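Long-range contacts in GTPase-activating protein skywalker (Drosophila melanogaster, PDB 6R82), which acts as a GTPase-activating protein for Rab35, regulating synaptic vesicle protein turnover at neuromuscular boutons, and is represented here by its TLDc domain: residues A[154-159]-A[171-176]; A[66-71]-A[101-106]; A[50-55]-A[78-83]; A[110-115]-A[160-165]. One frame throughout, in Å; residues are numbered along the deposited sequence.

Contact 1 (A[154-159]-A[171-176])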
loop_
_atom_site.group_PDB
_atom_site.type_symbol
_atom_site.label_atom_id
_atom_site.label_comp_id
_atom_site.label_asym_id
_atom_site.label_seq_id
_atom_site.Cartn_x
_atom_site.Cartn_y
_atom_site.Cartn_z
ATOM N N PHE A 154 4.323 11.770 -8.601
ATOM C CA PHE A 154 2.991 12.320 -8.391
ATOM C C PHE A 154 1.970 11.202 -8.236
ATOM O O PHE A 154 2.129 10.109 -8.786
ATOM C CB PHE A 154 2.537 13.227 -9.551
ATOM C CG PHE A 154 3.465 14.364 -9.852
ATOM C CD1 PHE A 154 3.764 15.304 -8.883
ATOM C CD2 PHE A 154 4.028 14.500 -11.116
ATOM C CE1 PHE A 154 4.621 16.357 -9.150
ATOM C CE2 PHE A 154 4.889 15.556 -11.394
ATOM C CZ PHE A 154 5.182 16.486 -10.407
ATOM N N GLY A 155 0.889 11.507 -7.520
ATOM C CA GLY A 155 -0.152 10.537 -7.273
ATOM C C GLY A 155 -1.472 11.211 -6.975
ATOM O O GLY A 155 -1.556 12.432 -6.830
ATOM N N LYS A 156 -2.511 10.389 -6.882
ATOM C CA LYS A 156 -3.859 10.868 -6.641
ATOM C C LYS A 156 -4.513 9.981 -5.595
ATOM O O LYS A 156 -4.065 8.864 -5.330
ATOM C CB LYS A 156 -4.695 10.874 -7.930
ATOM C CG LYS A 156 -4.098 11.722 -9.059
ATOM C CD LYS A 156 -5.046 11.809 -10.252
ATOM C CE LYS A 156 -4.839 10.666 -11.239
ATOM N NZ LYS A 156 -4.115 11.117 -12.471
ATOM N N THR A 157 -5.585 10.494 -4.997
ATOM C CA THR A 157 -6.360 9.707 -4.054
ATOM C C THR A 157 -7.821 10.124 -4.142
ATOM O O THR A 157 -8.133 11.310 -4.252
ATOM C CB THR A 157 -5.844 9.870 -2.623
ATOM O OG1 THR A 157 -6.790 9.298 -1.714
ATOM C CG2 THR A 157 -5.648 11.337 -2.298
ATOM N N ASP A 158 -8.704 9.132 -4.076
ATOM C CA ASP A 158 -10.125 9.311 -4.307
ATOM C C ASP A 158 -10.856 8.327 -3.408
ATOM O O ASP A 158 -10.256 7.408 -2.848
ATOM C CB ASP A 158 -10.461 9.085 -5.793
ATOM C CG ASP A 158 -11.857 9.576 -6.184
ATOM O OD1 ASP A 158 -12.668 9.912 -5.288
ATOM O OD2 ASP A 158 -12.143 9.610 -7.406
ATOM N N SER A 159 -12.159 8.528 -3.259
ATOM C CA SER A 159 -12.975 7.496 -2.644
ATOM C C SER A 159 -13.109 6.313 -3.590
ATOM O O SER A 159 -13.185 6.472 -4.810
ATOM C CB SER A 159 -14.357 8.037 -2.293
ATOM O OG SER A 159 -14.240 9.189 -1.482
ATOM N N SER A 171 -6.747 17.657 -0.492
ATOM C CA SER A 171 -6.622 17.727 -1.940
ATOM C C SER A 171 -6.600 16.319 -2.529
ATOM O O SER A 171 -6.090 15.376 -1.919
ATOM C CB SER A 171 -5.351 18.487 -2.325
ATOM O OG SER A 171 -4.793 17.982 -3.526
ATOM N N GLY A 172 -7.167 16.172 -3.727
ATOM C CA GLY A 172 -7.220 14.846 -4.329
ATOM C C GLY A 172 -5.905 14.319 -4.877
ATOM O O GLY A 172 -5.852 13.158 -5.294
ATOM N N ASP A 173 -4.858 15.143 -4.896
ATOM C CA ASP A 173 -3.560 14.816 -5.466
ATOM C C ASP A 173 -2.478 14.993 -4.411
ATOM O O ASP A 173 -2.711 15.548 -3.334
ATOM C CB ASP A 173 -3.225 15.718 -6.661
ATOM C CG ASP A 173 -4.400 15.933 -7.585
ATOM O OD1 ASP A 173 -5.157 14.966 -7.832
ATOM O OD2 ASP A 173 -4.567 17.076 -8.063
ATOM N N PHE A 174 -1.272 14.548 -4.751
ATOM C CA PHE A 174 -0.138 14.720 -3.859
ATOM C C PHE A 174 1.144 14.499 -4.638
ATOM O O PHE A 174 1.150 13.880 -5.706
ATOM C CB PHE A 174 -0.208 13.767 -2.650
ATOM C CG PHE A 174 -0.335 12.304 -3.014
ATOM C CD1 PHE A 174 0.793 11.510 -3.179
ATOM C CD2 PHE A 174 -1.585 11.723 -3.181
ATOM C CE1 PHE A 174 0.670 10.168 -3.513
ATOM C CE2 PHE A 174 -1.712 10.391 -3.513
ATOM C CZ PHE A 174 -0.585 9.611 -3.683
ATOM N N GLU A 175 2.227 15.035 -4.095
ATOM C CA GLU A 175 3.571 14.707 -4.528
ATOM C C GLU A 175 4.243 13.905 -3.424
ATOM O O GLU A 175 4.072 14.204 -2.238
ATOM C CB GLU A 175 4.390 15.956 -4.837
ATOM C CG GLU A 175 5.547 15.688 -5.776
ATOM C CD GLU A 175 6.564 16.803 -5.778
ATOM O OE1 GLU A 175 6.353 17.794 -5.049
ATOM O OE2 GLU A 175 7.573 16.692 -6.506
ATOM N N ILE A 176 5.001 12.889 -3.821
ATOM C CA ILE A 176 5.607 11.954 -2.883
ATOM C C ILE A 176 6.949 12.512 -2.435
ATOM O O ILE A 176 7.850 12.717 -3.254
ATOM C CB ILE A 176 5.766 10.564 -3.516
ATOM C CG1 ILE A 176 4.383 9.960 -3.766
ATOM C CG2 ILE A 176 6.616 9.655 -2.620
ATOM C CD1 ILE A 176 4.139 9.561 -5.205
#
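The Phe174 ring lies with one face against the backbone of Gly155, whose CA makes a CH-pi contact 4.0 Å from the ring centroid and 20° off the ring normal. The ring edge meets more backbone: Phe174 CE2 is 3.3 Å from Lys156 O, and Thr157 N lies near the ring plane. Ile176 CG1, a side-chain carbon of the ring's own strand, is also at the edge. What folds the ring across its partner is the first torsion, which sets CG between the backbone N and the carbonyl carbon (chi1 55°). Gly155 and Phe174 form an antiparallel hydrogen-bonded pair, with Gly155 N to Phe174 O and Phe174 N to Gly155 O both 3.0 Å; beyond it, Thr157 N bonds Gly172 O at 2.7 Å. A side chain on Gly155 would run into the ring, so the pair is a worked example of aromatic rescue of glycine in a sheet. On the face carrying Phe154 and Glu175, Phe154 CE1 rests 3.6 Å from Glu175 CG, while the glutamate carboxylate pairs with Arg153. An alanine in place of Phe174 is likely to leave Gly155 uncovered and open a gap beside Lys156 O. Lys156 runs beside Asp173 through its aliphatic CG, and its charged end has a cation-pi partner in Trp147; cohesion here therefore comes from backbone bonds and ring packing rather than from a Lys156-Asp173 ion pair.

Contact 2 (A[66-71]-A[101-106])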
loop_
_atom_site.group_PDB
_atom_site.type_symbol
_atom_site.label_atom_id
_atom_site.label_comp_id
_atom_site.label_asym_id
_atom_site.label_seq_id
_atom_site.Cartn_x
_atom_site.Cartn_y
_atom_site.Cartn_z
ATOM N N ASN A 66 3.095 16.922 3.977
ATOM C CA ASN A 66 3.212 16.343 5.322
ATOM C C ASN A 66 2.041 15.436 5.701
ATOM O O ASN A 66 1.825 15.176 6.887
ATOM C CB ASN A 66 3.395 17.429 6.389
ATOM C CG ASN A 66 4.467 18.428 6.017
ATOM O OD1 ASN A 66 5.648 18.087 5.932
ATOM N ND2 ASN A 66 4.061 19.672 5.789
ATOM N N GLU A 67 1.281 14.940 4.728
ATOM C CA GLU A 67 0.306 13.886 4.978
ATOM C C GLU A 67 0.990 12.522 4.904
ATOM O O GLU A 67 1.944 12.322 4.145
ATOM C CB GLU A 67 -0.846 13.955 3.972
ATOM C CG GLU A 67 -1.635 15.263 4.016
ATOM C CD GLU A 67 -1.496 16.085 2.746
ATOM O OE1 GLU A 67 -0.953 15.560 1.746
ATOM O OE2 GLU A 67 -1.921 17.266 2.752
ATOM N N VAL A 68 0.503 11.585 5.715
ATOM C CA VAL A 68 1.087 10.252 5.834
ATOM C C VAL A 68 -0.041 9.241 5.757
ATOM O O VAL A 68 -0.982 9.296 6.555
ATOM C CB VAL A 68 1.880 10.079 7.140
ATOM C CG1 VAL A 68 2.172 8.605 7.395
ATOM C CG2 VAL A 68 3.171 10.866 7.073
ATOM N N PHE A 69 0.048 8.325 4.793
ATOM C CA PHE A 69 -0.964 7.300 4.587
ATOM C C PHE A 69 -0.328 6.159 3.791
ATOM O O PHE A 69 0.843 6.219 3.410
ATOM C CB PHE A 69 -2.202 7.874 3.891
ATOM C CG PHE A 69 -1.905 8.562 2.586
ATOM C CD1 PHE A 69 -1.573 9.910 2.555
ATOM C CD2 PHE A 69 -1.956 7.860 1.391
ATOM C CE1 PHE A 69 -1.306 10.545 1.358
ATOM C CE2 PHE A 69 -1.685 8.487 0.191
ATOM C CZ PHE A 69 -1.360 9.833 0.174
ATOM N N GLY A 70 -1.103 5.103 3.563
ATOM C CA GLY A 70 -0.553 3.943 2.889
ATOM C C GLY A 70 -1.522 2.781 2.896
ATOM O O GLY A 70 -2.736 2.966 3.011
ATOM N N ALA A 71 -0.967 1.577 2.746
ATOM C CA ALA A 71 -1.810 0.392 2.682
ATOM C C ALA A 71 -1.040 -0.853 3.096
ATOM O O ALA A 71 0.145 -0.997 2.790
ATOM C CB ALA A 71 -2.375 0.181 1.275
ATOM N N PHE A 101 -4.897 2.814 5.260
ATOM C CA PHE A 101 -4.789 3.563 6.500
ATOM C C PHE A 101 -4.332 4.976 6.171
ATOM O O PHE A 101 -3.773 5.235 5.100
ATOM C CB PHE A 101 -3.809 2.902 7.485
ATOM C CG PHE A 101 -2.381 2.921 7.024
ATOM C CD1 PHE A 101 -1.560 4.002 7.289
ATOM C CD2 PHE A 101 -1.861 1.853 6.308
ATOM C CE1 PHE A 101 -0.241 4.025 6.853
ATOM C CE2 PHE A 101 -0.546 1.861 5.875
ATOM C CZ PHE A 101 0.268 2.952 6.148
ATOM N N SER A 102 -4.571 5.884 7.117
ATOM C CA SER A 102 -3.940 7.194 7.132
ATOM C C SER A 102 -3.446 7.468 8.542
ATOM O O SER A 102 -4.087 7.074 9.519
ATOM C CB SER A 102 -4.902 8.316 6.688
ATOM O OG SER A 102 -6.178 8.180 7.290
ATOM N N LEU A 103 -2.298 8.133 8.640
ATOM C CA LEU A 103 -1.756 8.554 9.925
ATOM C C LEU A 103 -1.847 10.058 10.161
ATOM O O LEU A 103 -2.055 10.472 11.303
ATOM C CB LEU A 103 -0.292 8.103 10.057
ATOM C CG LEU A 103 -0.064 6.588 10.150
ATOM C CD1 LEU A 103 1.374 6.264 10.539
ATOM C CD2 LEU A 103 -1.036 5.960 11.134
ATOM N N TYR A 104 -1.717 10.875 9.112
ATOM C CA TYR A 104 -1.847 12.327 9.167
ATOM C C TYR A 104 -2.501 12.805 7.877
ATOM O O TYR A 104 -2.263 12.218 6.815
ATOM C CB TYR A 104 -0.490 13.024 9.357
ATOM C CG TYR A 104 0.262 12.570 10.591
ATOM C CD1 TYR A 104 1.292 11.635 10.498
ATOM C CD2 TYR A 104 -0.057 13.074 11.854
ATOM C CE1 TYR A 104 1.991 11.208 11.627
ATOM C CE2 TYR A 104 0.633 12.654 12.992
ATOM C CZ TYR A 104 1.655 11.721 12.872
ATOM O OH TYR A 104 2.345 11.300 13.993
ATOM N N PRO A 105 -3.337 13.862 7.932
ATOM C CA PRO A 105 -3.722 14.599 9.142
ATOM C C PRO A 105 -4.665 13.789 10.026
ATOM O O PRO A 105 -4.534 13.796 11.247
ATOM C CB PRO A 105 -4.418 15.843 8.584
ATOM C CG PRO A 105 -4.966 15.404 7.256
ATOM C CD PRO A 105 -3.978 14.413 6.718
ATOM N N GLU A 106 -5.604 13.089 9.401
ATOM C CA GLU A 106 -6.487 12.180 10.111
ATOM C C GLU A 106 -5.769 10.865 10.407
ATOM O O GLU A 106 -4.692 10.575 9.875
ATOM C CB GLU A 106 -7.749 11.910 9.295
ATOM C CG GLU A 106 -8.516 13.151 8.891
ATOM C CD GLU A 106 -9.567 13.534 9.914
ATOM O OE1 GLU A 106 -9.192 14.032 10.999
ATOM O OE2 GLU A 106 -10.770 13.327 9.631
#
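Phe101 turns its ring flat over Gly70, the glycine CA standing 3.9 Å from the ring centroid and 27° off the normal, another CH-pi pairing of an aromatic with a glycine that has no CB to obstruct it. With chi1 at 67° the ring folds back over its own main chain and toward the neighbouring strand, where Phe101 CE2 is 3.2 Å from Ala71 N. Two backbone bonds, Gly70 N to Phe101 O and Phe101 N to Gly70 O, join the same residues. Further along that face, Val68 and Tyr104 run side by side in the same direction, and Val68 CB meets the ring edge at Tyr104 CD1, 3.7 Å away. The Val68 CG1 methyl instead slants across Leu103, 3.7 Å from its CB. That one valine faces two residues is the mark of a classic beta bulge: Val68 O accepts from Leu103 N at 2.7 Å and from Tyr104 N at 3.1 Å, the latter on a lone pair in the carbonyl plane. On the other face Phe69 touches Ser102 through CB alone, its ring turning off toward Ile61 and Leu168. Past the bulge the strand gives way to Pro105, which follows a cis peptide bond and sets CD 3.7 Å from Glu67 CG, while the glutamate's OE1 bonds Thr63. Helix 13-18 covers the face that carries Phe101 and Tyr104, with Leu18 against Phe101 and Phe14 against Leu103 and Tyr104.

Contact 3 (A[50-55]-A[78-83]); sequences RVEQHE and FERNVK
The type I beta turn from Val51 to His54 presents Glu52 O to the 3-10 segment 78-81, where Phe78 N donates to it over 2.9 Å. Glu52 tucks CG in over its own main chain (chi1 71°) and then runs extended, which carries the carboxylate to Arg80. The guanidinium grips a single oxygen end-on: Glu52 OE1 lies 2.8 Å from Arg80 NH1 and 3.1 Å from Arg80 NH2, in the guanidinium plane. Carboxylate and guanidinium are nearly coplanar, 22° apart, although the two side chains cross at about a right angle. Gln53 lies alongside Phe78 with its amide almost parallel to the ring, NE2 over one face and 3.6 Å from Phe78 CD1; its OE1 bonds Arg76. An alanine in place of Glu52 would probably cost Arg80 its carboxylate mate, leaving the guanidinium to the Trp77 carbonyl and the Tyr48 ring. The result is a surface salt bridge beside a backbone bond, joining this turn to the loop between strands 68-73 and 99-104 of the TLDc domain.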
loop_
_atom_site.group_PDB
_atom_site.type_symbol
_atom_site.label_atom_id
_atom_site.label_comp_id
_atom_site.label_asym_id
_atom_site.label_seq_id
_atom_site.Cartn_x
_atom_site.Cartn_y
_atom_site.Cartn_z
ATOM N N ARG A 50 12.720 -4.899 -6.419
ATOM C CA ARG A 50 13.043 -5.084 -5.009
ATOM C C ARG A 50 11.910 -5.716 -4.201
ATOM O O ARG A 50 12.182 -6.461 -3.253
ATOM C CB ARG A 50 13.458 -3.746 -4.386
ATOM C CG ARG A 50 14.952 -3.465 -4.613
ATOM C CD ARG A 50 15.513 -2.372 -3.716
ATOM N NE ARG A 50 16.955 -2.180 -3.936
ATOM C CZ ARG A 50 17.910 -2.731 -3.190
ATOM N NH1 ARG A 50 17.605 -3.513 -2.150
ATOM N NH2 ARG A 50 19.176 -2.496 -3.473
ATOM N N VAL A 51 10.646 -5.453 -4.522
ATOM C CA VAL A 51 9.559 -5.838 -3.623
ATOM C C VAL A 51 8.701 -6.983 -4.140
ATOM O O VAL A 51 7.897 -7.525 -3.362
ATOM C CB VAL A 51 8.647 -4.639 -3.265
ATOM C CG1 VAL A 51 9.470 -3.400 -2.914
ATOM C CG2 VAL A 51 7.639 -4.340 -4.381
ATOM N N GLU A 52 8.811 -7.360 -5.417
ATOM C CA GLU A 52 7.665 -8.027 -6.050
ATOM C C GLU A 52 7.448 -9.465 -5.594
ATOM O O GLU A 52 6.344 -9.992 -5.778
ATOM C CB GLU A 52 7.800 -7.992 -7.579
ATOM C CG GLU A 52 8.874 -8.890 -8.165
ATOM C CD GLU A 52 8.935 -8.746 -9.693
ATOM O OE1 GLU A 52 8.010 -8.127 -10.280
ATOM O OE2 GLU A 52 9.899 -9.247 -10.301
ATOM N N GLN A 53 8.441 -10.119 -4.986
ATOM C CA GLN A 53 8.234 -11.475 -4.476
ATOM C C GLN A 53 7.928 -11.538 -2.970
ATOM O O GLN A 53 7.776 -12.642 -2.424
ATOM C CB GLN A 53 9.446 -12.355 -4.809
ATOM C CG GLN A 53 9.630 -12.634 -6.341
ATOM C CD GLN A 53 8.580 -13.607 -6.902
ATOM O OE1 GLN A 53 7.500 -13.772 -6.337
ATOM N NE2 GLN A 53 8.914 -14.271 -8.005
ATOM N N HIS A 54 7.786 -10.398 -2.294
ATOM C CA HIS A 54 7.433 -10.390 -0.867
ATOM C C HIS A 54 5.923 -10.359 -0.669
ATOM O O HIS A 54 5.209 -9.677 -1.401
ATOM C CB HIS A 54 8.046 -9.182 -0.156
ATOM C CG HIS A 54 9.530 -9.282 0.026
ATOM N ND1 HIS A 54 10.107 -9.846 1.145
ATOM C CD2 HIS A 54 10.553 -8.886 -0.765
ATOM C CE1 HIS A 54 11.425 -9.819 1.024
ATOM N NE2 HIS A 54 11.722 -9.229 -0.123
ATOM N N GLU A 55 5.437 -11.082 0.339
ATOM C CA GLU A 55 4.054 -10.888 0.758
ATOM C C GLU A 55 3.916 -11.288 2.217
ATOM O O GLU A 55 4.629 -12.188 2.681
ATOM C CB GLU A 55 3.064 -11.693 -0.096
ATOM C CG GLU A 55 3.143 -13.181 0.131
ATOM C CD GLU A 55 1.962 -13.941 -0.471
ATOM O OE1 GLU A 55 1.534 -13.606 -1.605
ATOM O OE2 GLU A 55 1.466 -14.872 0.203
ATOM N N PHE A 78 4.312 -9.276 -7.792
ATOM C CA PHE A 78 4.559 -10.187 -8.903
ATOM C C PHE A 78 3.267 -10.647 -9.564
ATOM O O PHE A 78 3.256 -10.923 -10.767
ATOM C CB PHE A 78 5.334 -11.406 -8.402
ATOM C CG PHE A 78 5.735 -12.390 -9.485
ATOM C CD1 PHE A 78 6.930 -12.229 -10.172
ATOM C CD2 PHE A 78 4.936 -13.499 -9.772
ATOM C CE1 PHE A 78 7.328 -13.142 -11.153
ATOM C CE2 PHE A 78 5.313 -14.420 -10.745
ATOM C CZ PHE A 78 6.509 -14.244 -11.441
ATOM N N GLU A 79 2.180 -10.752 -8.800
ATOM C CA GLU A 79 0.925 -11.260 -9.347
ATOM C C GLU A 79 0.194 -10.253 -10.235
ATOM O O GLU A 79 -0.865 -10.586 -10.762
ATOM C CB GLU A 79 0.007 -11.719 -8.203
ATOM C CG GLU A 79 0.534 -13.015 -7.530
ATOM C CD GLU A 79 -0.354 -13.520 -6.385
ATOM O OE1 GLU A 79 -1.453 -12.972 -6.172
ATOM O OE2 GLU A 79 0.059 -14.483 -5.698
ATOM N N ARG A 80 0.739 -9.049 -10.436
ATOM C CA ARG A 80 0.076 -8.069 -11.289
ATOM C C ARG A 80 -0.099 -8.566 -12.723
ATOM O O ARG A 80 -0.944 -8.025 -13.448
ATOM C CB ARG A 80 0.865 -6.758 -11.285
ATOM C CG ARG A 80 2.257 -6.909 -11.884
ATOM C CD ARG A 80 3.137 -5.700 -11.622
ATOM N NE ARG A 80 4.429 -5.821 -12.307
ATOM C CZ ARG A 80 5.496 -6.456 -11.819
ATOM N NH1 ARG A 80 5.458 -7.053 -10.612
ATOM N NH2 ARG A 80 6.607 -6.507 -12.537
ATOM N N ASN A 81 0.671 -9.579 -13.147
ATOM C CA ASN A 81 0.691 -10.027 -14.535
ATOM C C ASN A 81 -0.029 -11.351 -14.741
ATOM O O ASN A 81 0.034 -11.909 -15.837
ATOM C CB ASN A 81 2.131 -10.136 -15.042
ATOM C CG ASN A 81 2.762 -8.785 -15.276
ATOM O OD1 ASN A 81 2.133 -7.900 -15.849
ATOM N ND2 ASN A 81 4.014 -8.616 -14.842
ATOM N N VAL A 82 -0.704 -11.867 -13.710
ATOM C CA VAL A 82 -1.404 -13.139 -13.827
ATOM C C VAL A 82 -2.516 -13.015 -14.868
ATOM O O VAL A 82 -3.234 -12.009 -14.921
ATOM C CB VAL A 82 -1.954 -13.557 -12.451
ATOM C CG1 VAL A 82 -3.065 -14.599 -12.585
ATOM C CG2 VAL A 82 -0.797 -14.068 -11.545
ATOM N N LYS A 83 -2.647 -14.032 -15.715
ATOM C CA LYS A 83 -3.724 -14.096 -16.697
ATOM C C LYS A 83 -4.792 -15.088 -16.247
ATOM O O LYS A 83 -4.489 -16.096 -15.609
ATOM C CB LYS A 83 -3.186 -14.507 -18.072
ATOM C CG LYS A 83 -2.043 -13.647 -18.618
ATOM C CD LYS A 83 -1.610 -14.159 -19.984
ATOM C CE LYS A 83 -0.096 -14.138 -20.142
ATOM N NZ LYS A 83 0.452 -12.747 -20.191
#

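Contact 4 (A[110-115]-A[160-165])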
loop_
_atom_site.group_PDB
_atom_site.type_symbol
_atom_site.label_atom_id
_atom_site.label_comp_id
_atom_site.label_asym_id
_atom_site.label_seq_id
_atom_site.Cartn_x
_atom_site.Cartn_y
_atom_site.Cartn_z
ATOM N N TYR A 110 -9.207 1.831 7.058
ATOM C CA TYR A 110 -10.329 1.474 6.196
ATOM C C TYR A 110 -10.184 0.029 5.750
ATOM O O TYR A 110 -9.464 -0.252 4.775
ATOM C CB TYR A 110 -10.414 2.412 4.990
ATOM C CG TYR A 110 -10.476 3.852 5.418
ATOM C CD1 TYR A 110 -11.684 4.431 5.791
ATOM C CD2 TYR A 110 -9.322 4.623 5.495
ATOM C CE1 TYR A 110 -11.744 5.739 6.204
ATOM C CE2 TYR A 110 -9.367 5.930 5.910
ATOM C CZ TYR A 110 -10.583 6.488 6.261
ATOM O OH TYR A 110 -10.634 7.799 6.676
ATOM N N PRO A 111 -10.837 -0.916 6.425
ATOM C CA PRO A 111 -10.809 -2.312 5.977
ATOM C C PRO A 111 -11.700 -2.529 4.763
ATOM O O PRO A 111 -12.436 -1.648 4.315
ATOM C CB PRO A 111 -11.335 -3.080 7.193
ATOM C CG PRO A 111 -12.221 -2.085 7.890
ATOM C CD PRO A 111 -11.561 -0.752 7.697
ATOM N N TRP A 112 -11.603 -3.738 4.216
ATOM C CA TRP A 112 -12.476 -4.148 3.129
ATOM C C TRP A 112 -13.930 -4.135 3.597
ATOM O O TRP A 112 -14.250 -4.610 4.690
ATOM C CB TRP A 112 -12.080 -5.548 2.659
ATOM C CG TRP A 112 -12.971 -6.140 1.626
ATOM C CD1 TRP A 112 -13.499 -5.507 0.536
ATOM C CD2 TRP A 112 -13.429 -7.504 1.561
ATOM N NE1 TRP A 112 -14.257 -6.389 -0.200
ATOM C CE2 TRP A 112 -14.233 -7.618 0.407
ATOM C CE3 TRP A 112 -13.234 -8.635 2.363
ATOM C CZ2 TRP A 112 -14.845 -8.819 0.036
ATOM C CZ3 TRP A 112 -13.842 -9.830 1.996
ATOM C CH2 TRP A 112 -14.639 -9.911 0.842
ATOM N N VAL A 113 -14.820 -3.599 2.757
ATOM C CA VAL A 113 -16.227 -3.497 3.133
ATOM C C VAL A 113 -16.914 -4.851 3.245
ATOM O O VAL A 113 -18.002 -4.937 3.829
ATOM C CB VAL A 113 -16.986 -2.593 2.138
ATOM C CG1 VAL A 113 -16.437 -1.173 2.194
ATOM C CG2 VAL A 113 -16.898 -3.152 0.725
ATOM N N GLY A 114 -16.313 -5.913 2.715
ATOM C CA GLY A 114 -16.871 -7.243 2.822
ATOM C C GLY A 114 -16.459 -8.036 4.044
ATOM O O GLY A 114 -16.807 -9.218 4.151
ATOM N N ILE A 115 -15.715 -7.420 4.971
ATOM C CA ILE A 115 -15.305 -8.107 6.196
ATOM C C ILE A 115 -16.524 -8.530 7.009
ATOM O O ILE A 115 -16.540 -9.608 7.618
ATOM C CB ILE A 115 -14.362 -7.206 7.020
ATOM C CG1 ILE A 115 -13.006 -7.043 6.320
ATOM C CG2 ILE A 115 -14.209 -7.730 8.455
ATOM C CD1 ILE A 115 -12.144 -8.295 6.311
ATOM N N CYS A 160 -13.125 5.112 -3.016
ATOM C CA CYS A 160 -13.348 3.902 -3.789
ATOM C C CYS A 160 -14.357 3.030 -3.057
ATOM O O CYS A 160 -14.538 3.143 -1.844
ATOM C CB CYS A 160 -12.036 3.139 -4.031
ATOM S SG CYS A 160 -11.511 2.094 -2.633
ATOM N N LYS A 161 -15.018 2.152 -3.811
ATOM C CA LYS A 161 -16.059 1.305 -3.235
ATOM C C LYS A 161 -15.528 0.063 -2.533
ATOM O O LYS A 161 -16.263 -0.547 -1.744
ATOM C CB LYS A 161 -17.045 0.867 -4.313
ATOM C CG LYS A 161 -18.173 1.850 -4.509
ATOM C CD LYS A 161 -19.119 1.429 -5.612
ATOM C CE LYS A 161 -19.814 0.109 -5.311
ATOM N NZ LYS A 161 -19.010 -1.095 -5.673
ATOM N N THR A 162 -14.300 -0.361 -2.818
ATOM C CA THR A 162 -13.770 -1.511 -2.098
ATOM C C THR A 162 -13.530 -1.174 -0.626
ATOM O O THR A 162 -13.769 -2.012 0.247
ATOM C CB THR A 162 -12.497 -2.011 -2.792
ATOM O OG1 THR A 162 -12.845 -2.555 -4.075
ATOM C CG2 THR A 162 -11.819 -3.110 -1.968
ATOM N N PHE A 163 -13.132 0.064 -0.327
ATOM C CA PHE A 163 -12.810 0.462 1.032
ATOM C C PHE A 163 -13.683 1.578 1.595
ATOM O O PHE A 163 -13.557 1.884 2.786
ATOM C CB PHE A 163 -11.337 0.885 1.110
ATOM C CG PHE A 163 -10.390 -0.243 0.849
ATOM C CD1 PHE A 163 -10.364 -1.346 1.695
ATOM C CD2 PHE A 163 -9.559 -0.231 -0.265
ATOM C CE1 PHE A 163 -9.506 -2.411 1.454
ATOM C CE2 PHE A 163 -8.690 -1.287 -0.512
ATOM C CZ PHE A 163 -8.662 -2.379 0.344
ATOM N N ASN A 164 -14.554 2.190 0.785
ATOM C CA ASN A 164 -15.473 3.250 1.221
ATOM C C ASN A 164 -14.760 4.331 2.026
ATOM O O ASN A 164 -15.229 4.771 3.076
ATOM C CB ASN A 164 -16.644 2.679 2.016
ATOM C CG ASN A 164 -17.857 3.599 1.996
ATOM O OD1 ASN A 164 -17.930 4.567 2.757
ATOM N ND2 ASN A 164 -18.805 3.309 1.111
ATOM N N ASN A 165 -13.626 4.759 1.523
ATOM C CA ASN A 165 -12.764 5.721 2.181
ATOM C C ASN A 165 -13.022 7.124 1.661
ATOM O O ASN A 165 -13.586 7.303 0.578
ATOM C CB ASN A 165 -11.300 5.359 1.931
ATOM C CG ASN A 165 -10.980 5.277 0.456
ATOM O OD1 ASN A 165 -11.504 4.413 -0.245
ATOM N ND2 ASN A 165 -10.131 6.179 -0.030
#
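Phe163 leads its ring along the backbone of residues 110-112, and its CB, CG, CD1 and CE1 meet successive parts of it. Phe163 CB rests 4.3 Å from Tyr110 CB, and Phe163 CG is 4.0 Å from Tyr110 O. Phe163 CD1 approaches Pro111 O at 3.4 Å, a carbonyl near the plane of the ring. Phe163 CE1 then lies 3.7 Å from Trp112 N, also at the edge and in plane. One ring face is covered from within its own segment by Thr162 CG2, 3.8 Å above its centre, and the side chain also packs on Leu100 of strand 99-104. Holding CG beside its own backbone N (chi1 -65°), Phe163 turns its edge to Pro111 O and Trp112 N. The bond across the contact is Val113 N to Thr162 O, 3.2 Å and met nearly along the carbonyl axis, while the valine methyls pack round the same oxygen. At the other end Asn165 CB stands over one face of the Tyr110 ring, 4.0 Å from its centroid. These loops close against strand 99-104, where Ser102 touches Tyr110 and Leu100 meets Asn165. Thr162 OG1 bonds Leu127 N and Trp112 NE1 bonds Ser125 O, tying the pair to the segment leading into strand 129-131.

Overall arrangement
Three of the four contacts form one continuous patch of the TLDc domain. Contacts 1 and 2, with centres about 12 Å apart, share the antiparallel sheet and meet where Phe174 CE2 lies 3.7 Å from Phe69 CZ. Contact 4 borders both: Asn165 ND2 comes 3.1 Å from Asp158 O of contact 1, and Tyr110 CE2 4.1 Å from Ser102 OG of contact 2. Contact 3 stands apart, its centre 22 to 25 Å from the others and on the far side of the chain's centre from contact 2. Phosphoinositide binding depends on the TBC domain, absent from this fragment, so the four contacts are best understood as parts of the TLDc fold.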